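Local coordinates for conserved protein with 2 CBS domains (PDB 2RIH) that binds AMP through a tandem pair of CBS domains (a Bateman module) and probably serves as a nucleotide-responsive regulatory protein in a hyperthermophilic archaeon, at residues A[10-15]-A[113-117]; A[27-31]-A[54-59]; A[50-54]-A[74-80]; A[80-85]-A[104-109]. All coordinates share one frame; numbering follows the deposited sequence.

Contact 1: A[10-15]-A[113-117]; sequences LLKRPP and LVGVL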
loop_
_atom_site.group_PDB
_atom_site.type_symbol
_atom_site.label_atom_id
_atom_site.label_comp_id
_atom_site.label_asym_id
_atom_site.label_seq_id
_atom_site.Cartn_x
_atom_site.Cartn_y
_atom_site.Cartn_z
ATOM N N LEU A 10 -13.346 6.516 11.067
ATOM C CA LEU A 10 -12.326 5.496 10.816
ATOM C C LEU A 10 -10.897 6.023 10.929
ATOM O O LEU A 10 -9.954 5.313 10.603
ATOM C CB LEU A 10 -12.523 4.890 9.426
ATOM C CG LEU A 10 -13.933 4.396 9.095
ATOM C CD1 LEU A 10 -13.957 3.798 7.697
ATOM C CD2 LEU A 10 -14.454 3.386 10.141
ATOM N N LEU A 11 -10.731 7.262 11.381
ATOM C CA LEU A 11 -9.402 7.839 11.531
ATOM C C LEU A 11 -8.759 7.290 12.805
ATOM O O LEU A 11 -9.382 7.252 13.856
ATOM C CB LEU A 11 -9.476 9.367 11.553
ATOM C CG LEU A 11 -9.941 10.020 10.237
ATOM C CD1 LEU A 11 -10.142 11.516 10.421
ATOM C CD2 LEU A 11 -8.952 9.750 9.112
ATOM N N LYS A 12 -7.505 6.873 12.707
ATOM C CA LYS A 12 -6.861 6.171 13.810
ATOM C C LYS A 12 -5.873 7.035 14.607
ATOM O O LYS A 12 -6.018 7.155 15.821
ATOM C CB LYS A 12 -6.264 4.858 13.295
ATOM C CG LYS A 12 -7.376 3.818 13.093
ATOM C CD LYS A 12 -7.017 2.657 12.212
ATOM C CE LYS A 12 -8.248 1.762 11.974
ATOM N NZ LYS A 12 -9.341 2.400 11.141
ATOM N N ARG A 13 -4.905 7.643 13.926
ATOM C CA ARG A 13 -3.888 8.484 14.562
ATOM C C ARG A 13 -3.761 9.823 13.836
ATOM O O ARG A 13 -4.292 9.986 12.736
ATOM C CB ARG A 13 -2.536 7.769 14.548
ATOM C CG ARG A 13 -2.496 6.457 15.322
ATOM C CD ARG A 13 -2.673 6.685 16.824
ATOM N NE ARG A 13 -2.610 5.434 17.569
ATOM C CZ ARG A 13 -3.623 4.575 17.718
ATOM N NH1 ARG A 13 -3.436 3.469 18.418
ATOM N NH2 ARG A 13 -4.819 4.808 17.190
ATOM N N PRO A 14 -3.068 10.805 14.451
ATOM C CA PRO A 14 -2.857 12.020 13.670
ATOM C C PRO A 14 -2.084 11.723 12.381
ATOM O O PRO A 14 -1.239 10.819 12.352
ATOM C CB PRO A 14 -2.055 12.924 14.616
ATOM C CG PRO A 14 -2.341 12.393 15.984
ATOM C CD PRO A 14 -2.488 10.912 15.803
ATOM N N PRO A 15 -2.385 12.465 11.309
ATOM C CA PRO A 15 -1.720 12.199 10.050
ATOM C C PRO A 15 -0.250 12.581 10.109
ATOM O O PRO A 15 0.143 13.433 10.911
ATOM C CB PRO A 15 -2.474 13.092 9.059
ATOM C CG PRO A 15 -3.000 14.184 9.871
ATOM C CD PRO A 15 -3.331 13.585 11.203
ATOM N N LEU A 113 -6.351 19.916 7.322
ATOM C CA LEU A 113 -6.046 18.495 7.433
ATOM C C LEU A 113 -6.617 17.908 8.721
ATOM O O LEU A 113 -6.358 18.412 9.805
ATOM C CB LEU A 113 -4.532 18.298 7.405
ATOM C CG LEU A 113 -3.972 16.885 7.561
ATOM C CD1 LEU A 113 -4.389 15.977 6.409
ATOM C CD2 LEU A 113 -2.465 16.984 7.658
ATOM N N VAL A 114 -7.404 16.845 8.580
ATOM C CA VAL A 114 -7.963 16.117 9.707
ATOM C C VAL A 114 -7.223 14.786 9.870
ATOM O O VAL A 114 -6.856 14.379 10.970
ATOM C CB VAL A 114 -9.467 15.835 9.475
ATOM C CG1 VAL A 114 -10.078 15.139 10.695
ATOM C CG2 VAL A 114 -10.208 17.131 9.172
ATOM N N GLY A 115 -7.016 14.101 8.758
ATOM C CA GLY A 115 -6.346 12.827 8.787
ATOM C C GLY A 115 -6.103 12.299 7.401
ATOM O O GLY A 115 -6.294 13.011 6.393
ATOM N N VAL A 116 -5.658 11.048 7.377
ATOM C CA VAL A 116 -5.448 10.296 6.161
ATOM C C VAL A 116 -6.145 8.947 6.339
ATOM O O VAL A 116 -5.933 8.241 7.332
ATOM C CB VAL A 116 -3.942 10.090 5.877
ATOM C CG1 VAL A 116 -3.734 9.111 4.693
ATOM C CG2 VAL A 116 -3.263 11.430 5.617
ATOM N N LEU A 117 -6.987 8.614 5.375
ATOM C CA LEU A 117 -7.722 7.367 5.367
ATOM C C LEU A 117 -7.040 6.415 4.383
ATOM O O LEU A 117 -6.693 6.802 3.269
ATOM C CB LEU A 117 -9.166 7.642 4.943
ATOM C CG LEU A 117 -10.209 6.540 5.107
ATOM C CD1 LEU A 117 -10.553 6.339 6.585
ATOM C CD2 LEU A 117 -11.465 6.881 4.301
HETATM O O HOH W 1 -5.748 7.549 10.518
HETATM O O HOH W 2 -4.639 10.016 9.925
HETATM O O HOH W 3 -6.581 11.910 12.335
#
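Leu11 and Pro15 are the two main bumps that the loop ahead of the first CBS motif's sheet presses against strand 113-117, at the edge of the second motif's sheet. The fork of Leu11, with CG anti to the carbonyl carbon (chi1 -66°), straddles a dip in the strand. CD1 crosses Val114 at about a right angle and touches its CG1 at 3.6 Å, while CD2 settles over Gly115 CA at 4.0 Å. The dip exists because Gly115 bears no side chain: a CB there would collide with Leu11 CD2. Val114 and Gly115 form a classic beta bulge opposite Val106. Pro15 uses the same hollow at Gly115, between Leu113 and Val116. Its CG lies 3.6 Å from Leu113 CD2, its CD rests on the carbonyl oxygen of Val114, and its CB reaches Val116 CG2 at 3.9 Å. At the far end Leu10 CB meets Leu117 CD1 at 3.7 Å. No direct hydrogen bond crosses between loop and strand. Three waters relay them: one joins Lys12 N to Val116 O, another Arg13 O to Val116 N, the third Arg13 O to Val114 O. Apolar fit and water bridges, not sheet pairing, therefore hold the loop.

Contact 2: A[27-31]-A[54-59]; sequences VATEL and VSERDI. With SO4 (sulfate ion), chain C; SO4 (sulfate ion), chain F.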
loop_
_atom_site.group_PDB
_atom_site.type_symbol
_atom_site.label_atom_id
_atom_site.label_comp_id
_atom_site.label_asym_id
_atom_site.label_seq_id
_atom_site.Cartn_x
_atom_site.Cartn_y
_atom_site.Cartn_z
ATOM N N VAL A 27 10.593 12.455 4.867
ATOM C CA VAL A 27 9.266 11.864 4.688
ATOM C C VAL A 27 9.288 10.369 4.998
ATOM O O VAL A 27 8.447 9.873 5.744
ATOM C CB VAL A 27 8.726 12.077 3.253
ATOM C CG1 VAL A 27 7.437 11.240 3.020
ATOM C CG2 VAL A 27 8.495 13.562 2.991
ATOM N N ALA A 28 10.247 9.660 4.410
ATOM C CA ALA A 28 10.434 8.234 4.663
ATOM C C ALA A 28 10.611 7.905 6.139
ATOM O O ALA A 28 10.060 6.921 6.619
ATOM C CB ALA A 28 11.623 7.704 3.862
ATOM N N THR A 29 11.375 8.729 6.852
ATOM C CA THR A 29 11.627 8.527 8.284
ATOM C C THR A 29 10.336 8.647 9.097
ATOM O O THR A 29 10.029 7.780 9.934
ATOM C CB THR A 29 12.685 9.527 8.804
ATOM O OG1 THR A 29 13.922 9.305 8.110
ATOM C CG2 THR A 29 12.904 9.390 10.323
ATOM N N GLU A 30 9.560 9.691 8.823
ATOM C CA GLU A 30 8.317 9.910 9.553
ATOM C C GLU A 30 7.271 8.842 9.255
ATOM O O GLU A 30 6.573 8.390 10.157
ATOM C CB GLU A 30 7.756 11.305 9.279
ATOM C CG GLU A 30 8.658 12.431 9.734
ATOM C CD GLU A 30 9.121 12.298 11.171
ATOM O OE1 GLU A 30 10.334 12.454 11.418
ATOM O OE2 GLU A 30 8.277 12.040 12.047
ATOM N N LEU A 31 7.175 8.434 7.994
ATOM C CA LEU A 31 6.269 7.347 7.609
ATOM C C LEU A 31 6.665 6.012 8.256
ATOM O O LEU A 31 5.808 5.277 8.755
ATOM C CB LEU A 31 6.234 7.186 6.090
ATOM C CG LEU A 31 5.490 8.246 5.269
ATOM C CD1 LEU A 31 5.606 7.886 3.793
ATOM C CD2 LEU A 31 4.024 8.368 5.705
ATOM N N VAL A 54 3.044 12.577 -0.432
ATOM C CA VAL A 54 4.106 11.656 -0.792
ATOM C C VAL A 54 3.812 10.322 -0.122
ATOM O O VAL A 54 3.704 10.248 1.101
ATOM C CB VAL A 54 5.491 12.157 -0.314
ATOM C CG1 VAL A 54 6.591 11.178 -0.727
ATOM C CG2 VAL A 54 5.776 13.540 -0.870
ATOM N N SER A 55 3.651 9.273 -0.922
ATOM C CA SER A 55 3.450 7.943 -0.370
ATOM C C SER A 55 4.706 7.101 -0.531
ATOM O O SER A 55 5.637 7.469 -1.255
ATOM C CB SER A 55 2.270 7.251 -1.037
ATOM O OG SER A 55 2.538 7.033 -2.401
ATOM N N GLU A 56 4.720 5.978 0.172
ATOM C CA GLU A 56 5.764 4.972 0.043
ATOM C C GLU A 56 5.940 4.526 -1.410
ATOM O O GLU A 56 7.031 4.117 -1.816
ATOM C CB GLU A 56 5.442 3.771 0.939
ATOM C CG GLU A 56 4.143 3.073 0.624
ATOM C CD GLU A 56 3.733 2.091 1.701
ATOM O OE1 GLU A 56 2.523 1.940 1.922
ATOM O OE2 GLU A 56 4.610 1.480 2.330
ATOM N N ARG A 57 4.863 4.604 -2.188
ATOM C CA ARG A 57 4.932 4.320 -3.609
ATOM C C ARG A 57 5.772 5.333 -4.386
ATOM O O ARG A 57 6.485 4.966 -5.324
ATOM C CB ARG A 57 3.536 4.242 -4.212
ATOM C CG ARG A 57 3.596 3.857 -5.672
ATOM C CD ARG A 57 2.457 2.968 -6.080
ATOM N NE ARG A 57 2.461 1.719 -5.325
ATOM C CZ ARG A 57 1.632 0.711 -5.566
ATOM N NH1 ARG A 57 0.755 0.787 -6.559
ATOM N NH2 ARG A 57 1.689 -0.372 -4.814
ATOM N N ASP A 58 5.674 6.604 -4.008
ATOM C CA ASP A 58 6.487 7.650 -4.626
ATOM C C ASP A 58 7.954 7.481 -4.235
ATOM O O ASP A 58 8.857 7.675 -5.051
ATOM C CB ASP A 58 5.982 9.037 -4.217
ATOM C CG ASP A 58 4.558 9.305 -4.688
ATOM O OD1 ASP A 58 4.266 9.145 -5.901
ATOM O OD2 ASP A 58 3.731 9.686 -3.841
ATOM N N ILE A 59 8.183 7.121 -2.978
ATOM C CA ILE A 59 9.529 6.840 -2.488
ATOM C C ILE A 59 10.117 5.614 -3.207
ATOM O O ILE A 59 11.307 5.590 -3.546
ATOM C CB ILE A 59 9.511 6.667 -0.952
ATOM C CG1 ILE A 59 9.237 8.034 -0.298
ATOM C CG2 ILE A 59 10.831 6.039 -0.449
ATOM C CD1 ILE A 59 8.731 7.983 1.130
HETATM S S SO4 C . -0.743 5.116 -2.621
HETATM O O1 SO4 C . -1.323 4.177 -3.573
HETATM O O2 SO4 C . -1.830 5.834 -1.953
HETATM O O3 SO4 C . 0.029 4.420 -1.596
HETATM O O4 SO4 C . 0.104 6.031 -3.353
HETATM S S SO4 F . -1.227 -2.968 -4.799
HETATM O O1 SO4 F . -0.243 -4.043 -4.754
HETATM O O2 SO4 F . -2.406 -3.410 -5.522
HETATM O O3 SO4 F . -1.622 -2.607 -3.455
HETATM O O4 SO4 F . -0.650 -1.825 -5.473
#
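Val27, Ala28 and Leu31 of helix 24-34 converge on Ile59 of helix 56-64, two helices of one CBS fold, beside the end of strand 50-55. Ile59 CD1 is the knob they surround: it lies 3.9 Å from Ala28 CA, with Val27 CG1 and Leu31 CD1 only slightly farther off. Val27 CG1 also meets Val54 CG1 at 3.8 Å, and Leu31 CD1 lies near the carbonyl oxygen of Val54, where strand turns into helix. That turn is a capping box. Ser55 N bonds to Asp58 OD2 at an almost straight 179°, on the anti side of the carboxylate, and Ser55 OG in return accepts a weak bond from Arg57 N. The same Ser55 OG donates to O4 of the chain C sulfate at 2.8 Å.

Ser55 and Asp58 line one AMP site and Arg57 another, as seen in a structure of this protein; the sulfates, probably from the crystallisation liquor, are consistent with anion-binding pockets. Arg57 leaves the cap on the side away from helix 24-34. Its CB passes 4.0 Å from O4 of the chain C sulfate. CG is anti to the backbone N (chi1 -176°), and bends at chi2 and chi3 bring the guanidinium to the chain F sulfate. On the way NE makes a salt bridge with Glu56 OE2 of the second subunit. At the tip, O4 of the chain F sulfate lies in the guanidinium plane, 2.8 Å from Arg57 NH2, with a weaker bond from NH1.

Contact 3: A[50-54]-A[74-80]; sequences PVAVV and MPIANSP
A single antiparallel beta bridge, the hydrogen-bonded pair Val53 and Asn78, ties the linker between the two CBS sheets to outer strand 50-55. Val53 N bonds to Asn78 O and Asn78 N to Val53 O, both at 2.8 Å. Side chains close in around this pair. Val53 spreads its two methyls along the linker, CG2 meeting Asn78 CB at 4.0 Å and CG1 meeting Pro80 CB at 4.1 Å. With a glycine in place of Val53 both backbone bonds could persist, but Pro80 and Asn78 CB would probably lose the methyls they lean on and a gap would open beside the linker. The Pro80 ring lies close over the strand backbone, CG 3.5 Å from Ala52 N and CD equally near Val51 O. Ala52 CB faces Ala77 CB at 3.6 Å, and Met74, bent at chi2 (58°) and chi3 (80°), curls back to bring SD within 3.7 Å of Ala52 CB. Farther along, Ile76 CD1 crosses to Val54 CG1. The amide of Asn78, an AMP-binding residue, gives its ND2 to Asp58 OD1. On its other edge the strand pairs with strand 38-43, where Val51 and Ala52 make a classic bulge opposite Leu41, while Ile76 reaches Arg61 on helix 56-64.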
loop_
_atom_site.group_PDB
_atom_site.type_symbol
_atom_site.label_atom_id
_atom_site.label_comp_id
_atom_site.label_asym_id
_atom_site.label_seq_id
_atom_site.Cartn_x
_atom_site.Cartn_y
_atom_site.Cartn_z
ATOM N N PRO A 50 -3.065 21.250 3.369
ATOM C CA PRO A 50 -2.321 20.328 2.486
ATOM C C PRO A 50 -1.998 20.933 1.126
ATOM O O PRO A 50 -2.855 21.584 0.520
ATOM C CB PRO A 50 -3.284 19.146 2.298
ATOM C CG PRO A 50 -4.287 19.277 3.346
ATOM C CD PRO A 50 -4.424 20.745 3.623
ATOM N N VAL A 51 -0.765 20.740 0.663
ATOM C CA VAL A 51 -0.374 21.191 -0.680
ATOM C C VAL A 51 0.072 20.019 -1.553
ATOM O O VAL A 51 0.041 20.101 -2.776
ATOM C CB VAL A 51 0.698 22.312 -0.627
ATOM C CG1 VAL A 51 0.120 23.554 0.091
ATOM C CG2 VAL A 51 1.977 21.837 0.045
ATOM N N ALA A 52 0.455 18.912 -0.928
ATOM C CA ALA A 52 0.938 17.767 -1.674
ATOM C C ALA A 52 0.940 16.540 -0.798
ATOM O O ALA A 52 0.830 16.643 0.427
ATOM C CB ALA A 52 2.350 18.039 -2.206
ATOM N N VAL A 53 1.067 15.381 -1.436
ATOM C CA VAL A 53 1.214 14.116 -0.738
ATOM C C VAL A 53 2.384 13.323 -1.315
ATOM O O VAL A 53 2.683 13.406 -2.514
ATOM C CB VAL A 53 -0.090 13.269 -0.777
ATOM C CG1 VAL A 53 -1.221 14.029 -0.093
ATOM C CG2 VAL A 53 -0.483 12.870 -2.220
ATOM N N VAL A 54 3.044 12.577 -0.432
ATOM C CA VAL A 54 4.106 11.656 -0.792
ATOM C C VAL A 54 3.812 10.322 -0.122
ATOM O O VAL A 54 3.704 10.248 1.101
ATOM C CB VAL A 54 5.491 12.157 -0.314
ATOM C CG1 VAL A 54 6.591 11.178 -0.727
ATOM C CG2 VAL A 54 5.776 13.540 -0.870
ATOM N N MET A 74 9.176 17.461 -2.581
ATOM C CA MET A 74 8.124 18.084 -3.401
ATOM C C MET A 74 8.124 17.642 -4.873
ATOM O O MET A 74 7.054 17.357 -5.418
ATOM C CB MET A 74 8.137 19.619 -3.288
ATOM C CG MET A 74 6.962 20.307 -4.015
ATOM S SD MET A 74 5.318 19.776 -3.454
ATOM C CE MET A 74 5.174 20.768 -1.970
ATOM N N PRO A 75 9.300 17.602 -5.534
ATOM C CA PRO A 75 9.321 17.094 -6.913
ATOM C C PRO A 75 8.762 15.669 -7.116
ATOM O O PRO A 75 8.346 15.349 -8.215
ATOM C CB PRO A 75 10.809 17.150 -7.287
ATOM C CG PRO A 75 11.371 18.215 -6.421
ATOM C CD PRO A 75 10.634 18.076 -5.116
ATOM N N ILE A 76 8.748 14.825 -6.087
ATOM C CA ILE A 76 8.172 13.481 -6.240
ATOM C C ILE A 76 6.726 13.416 -5.725
ATOM O O ILE A 76 6.082 12.371 -5.799
ATOM C CB ILE A 76 9.046 12.379 -5.590
ATOM C CG1 ILE A 76 8.999 12.421 -4.058
ATOM C CG2 ILE A 76 10.475 12.493 -6.086
ATOM C CD1 ILE A 76 9.479 11.146 -3.408
ATOM N N ALA A 77 6.235 14.544 -5.220
ATOM C CA ALA A 77 4.914 14.639 -4.603
ATOM C C ALA A 77 3.780 14.716 -5.625
ATOM O O ALA A 77 3.992 15.017 -6.800
ATOM C CB ALA A 77 4.877 15.856 -3.676
ATOM N N ASN A 78 2.569 14.445 -5.152
ATOM C CA ASN A 78 1.363 14.483 -5.970
ATOM C C ASN A 78 0.358 15.440 -5.358
ATOM O O ASN A 78 0.432 15.742 -4.172
ATOM C CB ASN A 78 0.736 13.090 -6.043
ATOM C CG ASN A 78 1.682 12.063 -6.601
ATOM O OD1 ASN A 78 2.085 12.147 -7.757
ATOM N ND2 ASN A 78 2.058 11.098 -5.781
ATOM N N SER A 79 -0.580 15.913 -6.172
ATOM C CA SER A 79 -1.648 16.782 -5.688
ATOM C C SER A 79 -2.542 16.004 -4.722
ATOM O O SER A 79 -2.831 14.830 -4.967
ATOM C CB SER A 79 -2.478 17.321 -6.849
ATOM O OG SER A 79 -3.295 18.386 -6.422
ATOM N N PRO A 80 -2.962 16.639 -3.607
ATOM C CA PRO A 80 -3.803 15.904 -2.658
ATOM C C PRO A 80 -5.207 15.578 -3.192
ATOM O O PRO A 80 -5.933 16.475 -3.649
ATOM C CB PRO A 80 -3.893 16.852 -1.444
ATOM C CG PRO A 80 -2.832 17.860 -1.644
ATOM C CD PRO A 80 -2.698 18.007 -3.131
#

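Contact 4: A[80-85]-A[104-109]; sequences PITVLD and VVVVNK
Val83 packs between Val104 and Val106 in the tight half of this contact, where strand 82-84 runs parallel to strand 104-107 with a twist of 37°. Four backbone bonds bind the ladder: Val105 N to Ile81 O, Val83 N to Val105 O, Val107 N to Val83 O and Asp85 N to Val107 O, the last the shortest at 2.8 Å. Ile81, at its start, is an AMP-binding residue in a structure of this protein. With Val83 CG1 anti to the carbonyl carbon (chi1 -66°), Val83 CG2 falls between the backbone N and the carbonyl carbon, 3.8 Å from Val104 CG2 and 4.0 Å from Val106 CG2. Val106 CG1 in turn presses on Asp85 CA at 3.5 Å. The other face is packed too, Thr82 lying on Val105 and, through CB, 4.1 Å from Val107 CG2.

Toward Lys109, which is exposed, the contact opens to solvent. Leu84 CD2 reaches Asn108 O at 3.8 Å, and the Asp85 carboxylate lies against Asn108 CA. Here a water takes over, donating to Asp85 OD1 at 2.7 Å and accepting from Lys109 N. Replacing Asp85 with an alanine removes the carboxylate, and the water would probably lose its acceptor, leaving Lys109 N without a fixed relay to strand 82-84.

The two strands are the ends of a beta-alpha-beta unit whose helix 89-99 covers Val83 and Val104. Val105 and Val107 meet instead Pro50 of strand 50-55 in the other sheet, and strand 113-118 pairs antiparallel along the far edge of strand 103-107.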
loop_
_atom_site.group_PDB
_atom_site.type_symbol
_atom_site.label_atom_id
_atom_site.label_comp_id
_atom_site.label_asym_id
_atom_site.label_seq_id
_atom_site.Cartn_x
_atom_site.Cartn_y
_atom_site.Cartn_z
ATOM N N PRO A 80 -2.962 16.639 -3.607
ATOM C CA PRO A 80 -3.803 15.904 -2.658
ATOM C C PRO A 80 -5.207 15.578 -3.192
ATOM O O PRO A 80 -5.933 16.475 -3.649
ATOM C CB PRO A 80 -3.893 16.852 -1.444
ATOM C CG PRO A 80 -2.832 17.860 -1.644
ATOM C CD PRO A 80 -2.698 18.007 -3.131
ATOM N N ILE A 81 -5.560 14.296 -3.151
ATOM C CA ILE A 81 -6.915 13.849 -3.435
ATOM C C ILE A 81 -7.629 13.772 -2.085
ATOM O O ILE A 81 -7.278 12.960 -1.223
ATOM C CB ILE A 81 -6.965 12.473 -4.149
ATOM C CG1 ILE A 81 -6.133 12.484 -5.449
ATOM C CG2 ILE A 81 -8.433 12.063 -4.424
ATOM C CD1 ILE A 81 -6.438 13.641 -6.427
ATOM N N THR A 82 -8.627 14.626 -1.906
ATOM C CA THR A 82 -9.235 14.807 -0.601
ATOM C C THR A 82 -10.693 14.372 -0.518
ATOM O O THR A 82 -11.404 14.321 -1.519
ATOM C CB THR A 82 -9.188 16.289 -0.168
ATOM O OG1 THR A 82 -9.991 17.061 -1.063
ATOM C CG2 THR A 82 -7.751 16.836 -0.164
ATOM N N VAL A 83 -11.109 14.064 0.707
ATOM C CA VAL A 83 -12.520 13.914 1.055
ATOM C C VAL A 83 -12.764 14.714 2.321
ATOM O O VAL A 83 -11.825 15.083 3.018
ATOM C CB VAL A 83 -12.934 12.437 1.287
ATOM C CG1 VAL A 83 -12.829 11.654 -0.007
ATOM C CG2 VAL A 83 -12.094 11.794 2.397
ATOM N N LEU A 84 -14.032 14.993 2.600
ATOM C CA LEU A 84 -14.420 15.668 3.832
ATOM C C LEU A 84 -14.510 14.664 4.974
ATOM O O LEU A 84 -14.819 13.495 4.752
ATOM C CB LEU A 84 -15.768 16.381 3.666
ATOM C CG LEU A 84 -15.825 17.552 2.691
ATOM C CD1 LEU A 84 -17.281 17.905 2.392
ATOM C CD2 LEU A 84 -15.061 18.771 3.239
ATOM N N ASP A 85 -14.223 15.128 6.193
ATOM C CA ASP A 85 -14.400 14.331 7.412
ATOM C C ASP A 85 -15.861 13.880 7.618
ATOM O O ASP A 85 -16.127 12.873 8.287
ATOM C CB ASP A 85 -13.885 15.092 8.653
ATOM C CG ASP A 85 -14.543 16.464 8.845
ATOM O OD1 ASP A 85 -15.186 16.991 7.913
ATOM O OD2 ASP A 85 -14.394 17.029 9.946
ATOM N N VAL A 104 -6.600 8.568 0.882
ATOM C CA VAL A 104 -7.164 9.887 0.627
ATOM C C VAL A 104 -6.876 10.765 1.833
ATOM O O VAL A 104 -6.824 10.292 2.981
ATOM C CB VAL A 104 -8.700 9.899 0.340
ATOM C CG1 VAL A 104 -9.000 9.279 -1.005
ATOM C CG2 VAL A 104 -9.485 9.219 1.460
ATOM N N VAL A 105 -6.673 12.047 1.557
ATOM C CA VAL A 105 -6.474 13.044 2.595
ATOM C C VAL A 105 -7.850 13.487 3.085
ATOM O O VAL A 105 -8.699 13.873 2.283
ATOM C CB VAL A 105 -5.658 14.235 2.050
ATOM C CG1 VAL A 105 -5.519 15.333 3.100
ATOM C CG2 VAL A 105 -4.289 13.757 1.597
ATOM N N VAL A 106 -8.090 13.384 4.391
ATOM C CA VAL A 106 -9.348 13.830 4.978
ATOM C C VAL A 106 -9.185 15.259 5.476
ATOM O O VAL A 106 -8.278 15.552 6.249
ATOM C CB VAL A 106 -9.805 12.926 6.152
ATOM C CG1 VAL A 106 -11.163 13.365 6.667
ATOM C CG2 VAL A 106 -9.859 11.458 5.720
ATOM N N VAL A 107 -10.067 16.142 5.023
ATOM C CA VAL A 107 -10.049 17.542 5.429
ATOM C C VAL A 107 -11.423 17.942 5.960
ATOM O O VAL A 107 -12.409 17.228 5.755
ATOM C CB VAL A 107 -9.622 18.474 4.265
ATOM C CG1 VAL A 107 -8.186 18.160 3.822
ATOM C CG2 VAL A 107 -10.598 18.373 3.082
ATOM N N ASN A 108 -11.475 19.055 6.688
ATOM C CA ASN A 108 -12.741 19.595 7.163
ATOM C C ASN A 108 -13.273 20.640 6.186
ATOM O O ASN A 108 -12.616 20.951 5.190
ATOM C CB ASN A 108 -12.611 20.156 8.591
ATOM C CG ASN A 108 -11.650 21.332 8.700
ATOM O OD1 ASN A 108 -11.392 22.054 7.730
ATOM N ND2 ASN A 108 -11.137 21.546 9.907
ATOM N N LYS A 109 -14.460 21.170 6.480
ATOM C CA LYS A 109 -15.125 22.185 5.639
ATOM C C LYS A 109 -14.274 23.435 5.378
ATOM O O LYS A 109 -14.513 24.158 4.403
ATOM C CB LYS A 109 -16.462 22.604 6.264
ATOM C CG LYS A 109 -16.339 23.120 7.693
ATOM C CD LYS A 109 -17.635 23.683 8.222
ATOM C CE LYS A 109 -17.511 23.997 9.710
ATOM N NZ LYS A 109 -16.485 25.053 10.008
HETATM O O HOH W 4 -16.272 19.493 7.959
#

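In the fold
The four contacts span two three-stranded sheets, one for each CBS motif. Contact 2 packs helices 24-34 and 56-64 at the end of strand 50-55, the strand that contact 3 also uses; contact 4 and the strand of contact 1 belong to the sheet 82-84, 103-107, 113-118. Contact 1 closes the longest loop, the others nested inside. Contacts 2 and 3 share Val54, cross along the chain and have centres 11 Å apart; contact 4 follows both and shares Pro80 with contact 3. Contacts 2 and 4 lie on opposite sides of the chain's centre, about 19 Å apart between centres. Contacts 1 and 3 each join the halves, bringing together the sheets whose residues contribute to the AMP sites.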